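Local coordinates for protein peptidase (Pseudomonas aeruginosa, PDB 5LOX) that probably acts as a proteasome-like peptidase of the N-terminal nucleophile hydrolase superfamily, many copies of it assembling into a helical complex, at residues A[5-10]-A[120-125]; A[71-76]-A[83-88]; A[110-115]-A[143-148]. The protein carries 3 engineered substitutions. All blocks are in the same frame, centred on the assembly; numbering follows the deposited sequence.

In the fold
The three contacts illustrate how an αββα sandwich of the N-terminal nucleophile hydrolase kind is layered. Contacts 1 and 3, with centres about 13 Å apart, both bridge the two antiparallel sheets: strands 2-8 and 142-146 are neighbours in one, strands 109-117 and 123-127 in the other. Contact 2 lies in an outer layer, its centre about 18 Å from that of contact 1 and 17 Å from that of contact 3, where a loop packs on helix 79-97. Along the chain, contact 2 is nested within the span closed by contact 1 and precedes contact 3, whereas contacts 1 and 3 cross. Successive chain segments thus knit helix layer and both sheets into one body.

Contact 1. Residues A[5-10]-A[120-125]; sequences AMHLAD and GPPALY
The imidazole of H7 brings NE2 to 3.1 Å from the carbonyl O of P122, yet the angle is too poor for a hydrogen bond, and no hydrogen bond joins residues 5-10 to residues 120-125. Van der Waals contact carries the rest. With CG anti to the backbone N (chi1 174°), the ring of H7 reaches toward the P122 end of the facing segment, with CA of A123 over one ring face and the P122 carbonyl approaching obliquely. The pyrrolidine of P122 crosses the imidazole at about a right angle, its CG 3.8 Å from CE1 of H7.

Next along the strand, L124 packs against the side chains of both H7 and A5. Its CB meets CB of H7 at 3.9 Å, while both methyls at its tip press against the one CB of A5 from the same side: CD2 of L124 is 3.6 Å from CB of A5 and CD1 is 3.7 Å from that same CB. CD2 also lies against the A5 backbone, close to its carbonyl carbon. Strands 5-8 and 123-125 run nearly antiparallel, at 148°, with their axes 7.1 Å apart. They face each other without sharing backbone hydrogen bonds, as expected of strands from the two stacked sheets of a proteasome-type sandwich. A5 and H7 point toward the partner strand, whereas M6 and L8, which alternate with them, point away and rest on helix 165-182 behind their own sheet. A123 and Y125 meet helix 79-97 on the outer side of the other sheet. Within that sheet, the backbone N of A123 probably donates to O of G115, pairing strand 123-127 with strand 109-117.

Contact 2. Residues A[71-76]-A[83-88]; sequences ASLLNV and TALVAE
L85 carries this contact, its CB directed from helix 79-97 toward the loop of residues 71-76. A first torsion near 180° (chi1 177°) swings CG away from the backbone N of L85 and out toward that loop, where it branches into two methyls. CD1 reaches outward to the exposed A71, whose CB is 4.5 Å away. CD2 goes deeper and rests on main chain, with CD2 of L85 lying 3.6 Å from the carbonyl C of S72. Besides lying 3.7 Å from N of L73, CD2 of L85 meets CD2 of L73 from one direction and CG2 of V76 from another, each at 4.3 Å. A single methyl is therefore cupped by main chain and two apolar side chains.

The loop that forms this cup is folded upon itself. S72 OG accepts from the backbone N of L74 at 2.9 Å, an ST turn, and S72 O receives both N75 N and V76 N. These bonds bend residues 72-76 into a compact turn, bringing V76 back beside L73.

A lighter touch between CD2 of L73 and CG2 of V86 extends the apolar patch along the helix. V86 also reaches L62 of helix 52-66 and, across the helix-sheet interface, F111 and V113 of strand 109-117 and I127 of strand 123-127, while L73 and V76 both touch A82 in an earlier turn of helix 79-97.

Contact 3. Residues A[110-115]-A[143-148]; sequences SFMVGG and LQLGES. Engineered in segment 110-115: M112 (natural residue Leu).
L143 opens the contact by setting its CB 3.7 Å from the selenium of M112, a selenomethionine engineered in place of the natural leucine. The side chains of the two cross obliquely. M112 is bent at its third torsion (chi3 -93°), which turns the methyl CE of M112 to 3.5 Å from the carbonyl O of L143.

Q144 points the other way. Its NE2 is hydrogen-bonded to the hydroxyl of Y2 and makes a weak bond to the carbonyl O of S148. L145 turns back toward the partner strand, and it and M112 reach toward each other; CD1 of L145 lies 3.6 Å from CG of M112, and the methyl CE of M112 comes near CG of L145. CD1 of L145 also lies 3.7 Å from the carbonyl C of F111, so it sits against main chain as well as side chain, and the second methyl, CD2 of L145, covers CB of S110 at 3.9 Å. L145 also touches A49 and C3, one from each sheet.

At G146 the strand ends with a positive phi (79°), a backbone shape that glycine adopts readily. E147 follows as the centre of an inverse gamma turn and forms a salt bridge with K149 of another subunit, linking this end of the strand to the assembly. S148 closes the turn, its OG bonding weakly to O of G146.

Strands 110-115 and 143-146 run at 149° with axes 7.8 Å apart and no hydrogen bonds between them; such face-to-face packing of two antiparallel sheets is typical of the central β-sandwich of proteasome subunits and other N-terminal nucleophile hydrolases.

Contact 1. Residues A[5-10]-A[120-125]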
loop_
_atom_site.group_PDB
_atom_site.type_symbol
_atom_site.label_atom_id
_atom_site.label_comp_id
_atom_site.label_asym_id
_atom_site.label_seq_id
_atom_site.Cartn_x
_atom_site.Cartn_y
_atom_site.Cartn_z
ATOM N N ALA A 5 90.263 24.446 59.631
ATOM C CA ALA A 5 91.480 24.975 60.239
ATOM C C ALA A 5 91.409 24.779 61.734
ATOM O O ALA A 5 90.323 24.839 62.311
ATOM C CB ALA A 5 91.624 26.435 59.928
HETATM N N MSE A 6 92.554 24.483 62.330
HETATM C CA MSE A 6 92.625 24.204 63.728
HETATM C C MSE A 6 93.709 25.005 64.322
HETATM O O MSE A 6 94.787 25.107 63.771
HETATM C CB MSE A 6 92.977 22.744 63.925
HETATM C CG MSE A 6 91.837 21.895 63.393
HETATM SE SE MSE A 6 92.557 20.248 62.642
HETATM C CE MSE A 6 90.947 19.514 61.836
ATOM N N HIS A 7 93.445 25.539 65.507
ATOM C CA HIS A 7 94.451 26.253 66.290
ATOM C C HIS A 7 94.620 25.529 67.619
ATOM O O HIS A 7 93.712 25.535 68.470
ATOM C CB HIS A 7 94.035 27.700 66.512
ATOM C CG HIS A 7 94.933 28.477 67.437
ATOM N ND1 HIS A 7 96.262 28.162 67.641
ATOM C CD2 HIS A 7 94.683 29.570 68.197
ATOM C CE1 HIS A 7 96.789 29.023 68.491
ATOM N NE2 HIS A 7 95.856 29.889 68.831
ATOM N N LEU A 8 95.798 24.902 67.746
ATOM C CA LEU A 8 96.120 23.985 68.824
ATOM C C LEU A 8 97.326 24.460 69.592
ATOM O O LEU A 8 98.049 25.369 69.163
ATOM C CB LEU A 8 96.405 22.604 68.234
ATOM C CG LEU A 8 95.343 22.084 67.267
ATOM C CD1 LEU A 8 95.868 20.912 66.492
ATOM C CD2 LEU A 8 94.090 21.675 68.028
ATOM N N ALA A 9 97.551 23.806 70.723
ATOM C CA ALA A 9 98.646 24.165 71.591
ATOM C C ALA A 9 99.944 24.236 70.805
ATOM O O ALA A 9 100.695 25.196 70.970
ATOM C CB ALA A 9 98.764 23.183 72.742
ATOM N N ASP A 10 100.199 23.253 69.937
ATOM C CA ASP A 10 101.492 23.196 69.230
ATOM C C ASP A 10 101.554 23.958 67.907
ATOM O O ASP A 10 102.603 24.041 67.306
ATOM C CB ASP A 10 101.919 21.735 68.994
ATOM C CG ASP A 10 102.305 21.004 70.281
ATOM O OD1 ASP A 10 102.866 21.630 71.207
ATOM O OD2 ASP A 10 102.050 19.775 70.348
ATOM N N GLY A 120 103.990 37.588 68.808
ATOM C CA GLY A 120 102.715 37.226 69.423
ATOM C C GLY A 120 102.367 35.799 69.092
ATOM O O GLY A 120 102.831 35.264 68.084
ATOM N N PRO A 121 101.495 35.190 69.893
ATOM C CA PRO A 121 101.101 33.815 69.603
ATOM C C PRO A 121 100.441 33.611 68.223
ATOM O O PRO A 121 100.001 34.575 67.601
ATOM C CB PRO A 121 100.087 33.509 70.701
ATOM C CG PRO A 121 99.450 34.828 70.991
ATOM C CD PRO A 121 100.491 35.883 70.715
ATOM N N PRO A 122 100.395 32.354 67.743
ATOM C CA PRO A 122 99.580 32.063 66.563
ATOM C C PRO A 122 98.085 32.315 66.829
ATOM O O PRO A 122 97.643 32.211 67.981
ATOM C CB PRO A 122 99.860 30.589 66.292
ATOM C CG PRO A 122 100.306 30.028 67.596
ATOM C CD PRO A 122 100.898 31.136 68.393
ATOM N N ALA A 123 97.332 32.622 65.772
ATOM C CA ALA A 123 95.879 32.841 65.872
ATOM C C ALA A 123 95.141 32.379 64.601
ATOM O O ALA A 123 95.757 32.094 63.571
ATOM C CB ALA A 123 95.593 34.295 66.133
ATOM N N LEU A 124 93.824 32.230 64.718
ATOM C CA LEU A 124 92.996 31.716 63.625
ATOM C C LEU A 124 91.642 32.367 63.677
ATOM O O LEU A 124 90.949 32.299 64.694
ATOM C CB LEU A 124 92.827 30.196 63.745
ATOM C CG LEU A 124 91.820 29.525 62.832
ATOM C CD1 LEU A 124 92.240 29.717 61.402
ATOM C CD2 LEU A 124 91.730 28.034 63.127
ATOM N N TYR A 125 91.223 32.947 62.566
ATOM C CA TYR A 125 89.897 33.572 62.475
ATOM C C TYR A 125 89.096 32.973 61.336
ATOM O O TYR A 125 89.660 32.417 60.381
ATOM C CB TYR A 125 90.044 35.073 62.253
ATOM C CG TYR A 125 90.716 35.792 63.379
ATOM C CD1 TYR A 125 92.101 35.689 63.540
ATOM C CD2 TYR A 125 89.988 36.569 64.286
ATOM C CE1 TYR A 125 92.746 36.336 64.577
ATOM C CE2 TYR A 125 90.616 37.229 65.325
ATOM C CZ TYR A 125 91.989 37.115 65.476
ATOM O OH TYR A 125 92.686 37.758 66.487
#

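Contact 2. Residues A[71-76]-A[83-88]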
loop_
_atom_site.group_PDB
_atom_site.type_symbol
_atom_site.label_atom_id
_atom_site.label_comp_id
_atom_site.label_asym_id
_atom_site.label_seq_id
_atom_site.Cartn_x
_atom_site.Cartn_y
_atom_site.Cartn_z
ATOM N N ALA A 71 98.965 49.396 53.150
ATOM C CA ALA A 71 98.447 48.229 53.896
ATOM C C ALA A 71 98.505 46.936 53.083
ATOM O O ALA A 71 98.018 46.883 51.958
ATOM C CB ALA A 71 97.023 48.484 54.365
ATOM N N SER A 72 99.114 45.902 53.662
ATOM C CA SER A 72 99.253 44.609 53.002
ATOM C C SER A 72 99.460 43.510 54.016
ATOM O O SER A 72 99.921 43.776 55.111
ATOM C CB SER A 72 100.484 44.597 52.110
ATOM O OG SER A 72 101.578 43.993 52.784
ATOM N N LEU A 73 99.199 42.268 53.616
ATOM C CA LEU A 73 99.395 41.143 54.518
ATOM C C LEU A 73 100.814 40.997 55.056
ATOM O O LEU A 73 101.023 40.199 55.964
ATOM C CB LEU A 73 99.014 39.836 53.841
ATOM C CG LEU A 73 97.542 39.556 53.607
ATOM C CD1 LEU A 73 97.399 38.230 52.880
ATOM C CD2 LEU A 73 96.756 39.521 54.903
ATOM N N LEU A 74 101.795 41.709 54.501
ATOM C CA LEU A 74 103.158 41.599 55.013
ATOM C C LEU A 74 103.569 42.626 56.041
ATOM O O LEU A 74 104.612 42.444 56.653
ATOM C CB LEU A 74 104.173 41.625 53.882
ATOM C CG LEU A 74 104.176 40.407 52.965
ATOM C CD1 LEU A 74 105.275 40.580 51.925
ATOM C CD2 LEU A 74 104.321 39.070 53.688
ATOM N N ASN A 75 102.750 43.643 56.306
ATOM C CA ASN A 75 103.179 44.762 57.158
ATOM C C ASN A 75 102.180 44.979 58.324
ATOM O O ASN A 75 102.521 45.513 59.372
ATOM C CB ASN A 75 103.348 46.059 56.378
ATOM C CG ASN A 75 102.057 46.589 55.807
ATOM O OD1 ASN A 75 101.946 46.616 54.610
ATOM N ND2 ASN A 75 101.082 47.008 56.637
ATOM N N VAL A 76 100.938 44.573 58.084
ATOM C CA VAL A 76 99.902 44.399 59.093
ATOM C C VAL A 76 100.435 43.834 60.433
ATOM O O VAL A 76 101.191 42.850 60.441
ATOM C CB VAL A 76 98.797 43.487 58.491
ATOM C CG1 VAL A 76 98.425 42.324 59.399
ATOM C CG2 VAL A 76 97.596 44.318 58.111
ATOM N N THR A 83 93.187 39.604 59.240
ATOM C CA THR A 83 91.818 39.147 59.018
ATOM C C THR A 83 90.981 40.337 58.598
ATOM O O THR A 83 90.180 40.260 57.680
ATOM C CB THR A 83 91.244 38.504 60.297
ATOM O OG1 THR A 83 92.073 37.391 60.698
ATOM C CG2 THR A 83 89.838 38.028 60.081
ATOM N N ALA A 84 91.155 41.443 59.318
ATOM C CA ALA A 84 90.390 42.659 59.045
ATOM C C ALA A 84 90.679 43.140 57.636
ATOM O O ALA A 84 89.784 43.630 56.955
ATOM C CB ALA A 84 90.721 43.740 60.070
ATOM N N LEU A 85 91.934 43.011 57.220
ATOM C CA LEU A 85 92.345 43.479 55.904
ATOM C C LEU A 85 91.710 42.634 54.813
ATOM O O LEU A 85 91.213 43.164 53.830
ATOM C CB LEU A 85 93.852 43.464 55.754
ATOM C CG LEU A 85 94.321 43.876 54.351
ATOM C CD1 LEU A 85 93.920 45.301 54.000
ATOM C CD2 LEU A 85 95.835 43.713 54.233
ATOM N N VAL A 86 91.675 41.326 55.024
ATOM C CA VAL A 86 91.004 40.453 54.089
ATOM C C VAL A 86 89.546 40.890 53.955
ATOM O O VAL A 86 89.052 41.072 52.856
ATOM C CB VAL A 86 91.086 38.986 54.539
ATOM C CG1 VAL A 86 90.246 38.096 53.635
ATOM C CG2 VAL A 86 92.522 38.527 54.509
ATOM N N ALA A 87 88.862 41.049 55.085
ATOM C CA ALA A 87 87.466 41.471 55.088
ATOM C C ALA A 87 87.286 42.796 54.350
ATOM O O ALA A 87 86.408 42.946 53.515
ATOM C CB ALA A 87 86.967 41.582 56.523
ATOM N N GLU A 88 88.107 43.769 54.722
ATOM C CA GLU A 88 88.141 45.079 54.073
ATOM C C GLU A 88 88.217 44.906 52.559
ATOM O O GLU A 88 87.488 45.537 51.804
ATOM C CB GLU A 88 89.335 45.876 54.658
ATOM C CG GLU A 88 89.876 47.051 53.848
ATOM C CD GLU A 88 89.015 48.289 53.962
ATOM O OE1 GLU A 88 87.820 48.164 54.377
ATOM O OE2 GLU A 88 89.526 49.381 53.625
#

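Contact 3. Residues A[110-115]-A[143-148]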
loop_
_atom_site.group_PDB
_atom_site.type_symbol
_atom_site.label_atom_id
_atom_site.label_comp_id
_atom_site.label_asym_id
_atom_site.label_seq_id
_atom_site.Cartn_x
_atom_site.Cartn_y
_atom_site.Cartn_z
ATOM N N SER A 110 83.282 33.356 51.995
ATOM C CA SER A 110 83.838 33.304 53.324
ATOM C C SER A 110 85.278 32.867 53.298
ATOM O O SER A 110 85.757 32.291 52.328
ATOM C CB SER A 110 82.997 32.345 54.140
ATOM O OG SER A 110 82.549 31.303 53.310
ATOM N N PHE A 111 85.982 33.158 54.382
ATOM C CA PHE A 111 87.423 32.944 54.448
ATOM C C PHE A 111 87.841 32.469 55.809
ATOM O O PHE A 111 87.185 32.763 56.788
ATOM C CB PHE A 111 88.139 34.263 54.224
ATOM C CG PHE A 111 87.920 34.862 52.885
ATOM C CD1 PHE A 111 88.775 34.572 51.848
ATOM C CD2 PHE A 111 86.884 35.736 52.667
ATOM C CE1 PHE A 111 88.598 35.135 50.602
ATOM C CE2 PHE A 111 86.700 36.318 51.433
ATOM C CZ PHE A 111 87.558 36.018 50.395
HETATM N N MSE A 112 88.977 31.782 55.884
HETATM C CA MSE A 112 89.708 31.641 57.174
HETATM C C MSE A 112 91.065 32.261 57.021
HETATM O O MSE A 112 91.668 32.192 55.961
HETATM C CB MSE A 112 89.839 30.214 57.703
HETATM C CG MSE A 112 88.422 29.709 57.804
HETATM SE SE MSE A 112 88.305 28.182 58.992
HETATM C CE MSE A 112 88.518 26.829 57.598
ATOM N N VAL A 113 91.494 32.947 58.070
ATOM C CA VAL A 113 92.762 33.606 58.094
ATOM C C VAL A 113 93.423 33.172 59.378
ATOM O O VAL A 113 92.906 33.411 60.446
ATOM C CB VAL A 113 92.608 35.127 58.115
ATOM C CG1 VAL A 113 93.977 35.783 58.160
ATOM C CG2 VAL A 113 91.836 35.590 56.893
ATOM N N GLY A 114 94.581 32.541 59.262
ATOM C CA GLY A 114 95.326 32.114 60.430
ATOM C C GLY A 114 96.810 32.192 60.206
ATOM O O GLY A 114 97.275 32.321 59.072
ATOM N N GLY A 115 97.560 32.145 61.290
ATOM C CA GLY A 115 99.005 32.194 61.179
ATOM C C GLY A 115 99.656 32.769 62.413
ATOM O O GLY A 115 99.066 32.756 63.485
ATOM N N LEU A 143 87.573 25.430 63.169
ATOM C CA LEU A 143 86.567 26.161 62.407
ATOM C C LEU A 143 86.472 25.598 61.003
ATOM O O LEU A 143 87.444 25.101 60.460
ATOM C CB LEU A 143 86.936 27.617 62.339
ATOM C CG LEU A 143 87.021 28.307 63.704
ATOM C CD1 LEU A 143 87.558 29.723 63.569
ATOM C CD2 LEU A 143 85.670 28.373 64.391
ATOM N N GLN A 144 85.280 25.638 60.424
ATOM C CA GLN A 144 85.033 25.026 59.124
ATOM C C GLN A 144 84.381 25.986 58.166
ATOM O O GLN A 144 83.707 26.918 58.565
ATOM C CB GLN A 144 84.108 23.821 59.273
ATOM C CG GLN A 144 84.554 22.785 60.294
ATOM C CD GLN A 144 83.486 21.735 60.494
ATOM O OE1 GLN A 144 82.467 21.989 61.151
ATOM N NE2 GLN A 144 83.679 20.562 59.892
ATOM N N LEU A 145 84.598 25.760 56.885
ATOM C CA LEU A 145 83.906 26.500 55.869
ATOM C C LEU A 145 83.350 25.519 54.918
ATOM O O LEU A 145 83.844 24.415 54.772
ATOM C CB LEU A 145 84.861 27.381 55.079
ATOM C CG LEU A 145 85.558 28.522 55.805
ATOM C CD1 LEU A 145 86.458 29.211 54.800
ATOM C CD2 LEU A 145 84.552 29.500 56.376
ATOM N N GLY A 146 82.357 25.969 54.186
ATOM C CA GLY A 146 81.802 25.168 53.123
ATOM C C GLY A 146 80.877 24.117 53.669
ATOM O O GLY A 146 80.153 24.345 54.645
ATOM N N GLU A 147 80.934 22.972 53.018
ATOM C CA GLU A 147 80.037 21.875 53.242
ATOM C C GLU A 147 80.620 21.006 54.375
ATOM O O GLU A 147 81.311 20.003 54.142
ATOM C CB GLU A 147 79.902 21.128 51.921
ATOM C CG GLU A 147 78.637 20.344 51.791
ATOM C CD GLU A 147 77.469 21.170 51.334
ATOM O OE1 GLU A 147 76.437 21.198 52.021
ATOM O OE2 GLU A 147 77.542 21.766 50.258
ATOM N N SER A 148 80.323 21.402 55.609
ATOM C CA SER A 148 81.061 20.924 56.772
ATOM C C SER A 148 80.323 20.073 57.786
ATOM O O SER A 148 80.947 19.501 58.681
ATOM C CB SER A 148 81.603 22.134 57.519
ATOM O OG SER A 148 80.565 23.022 57.761
#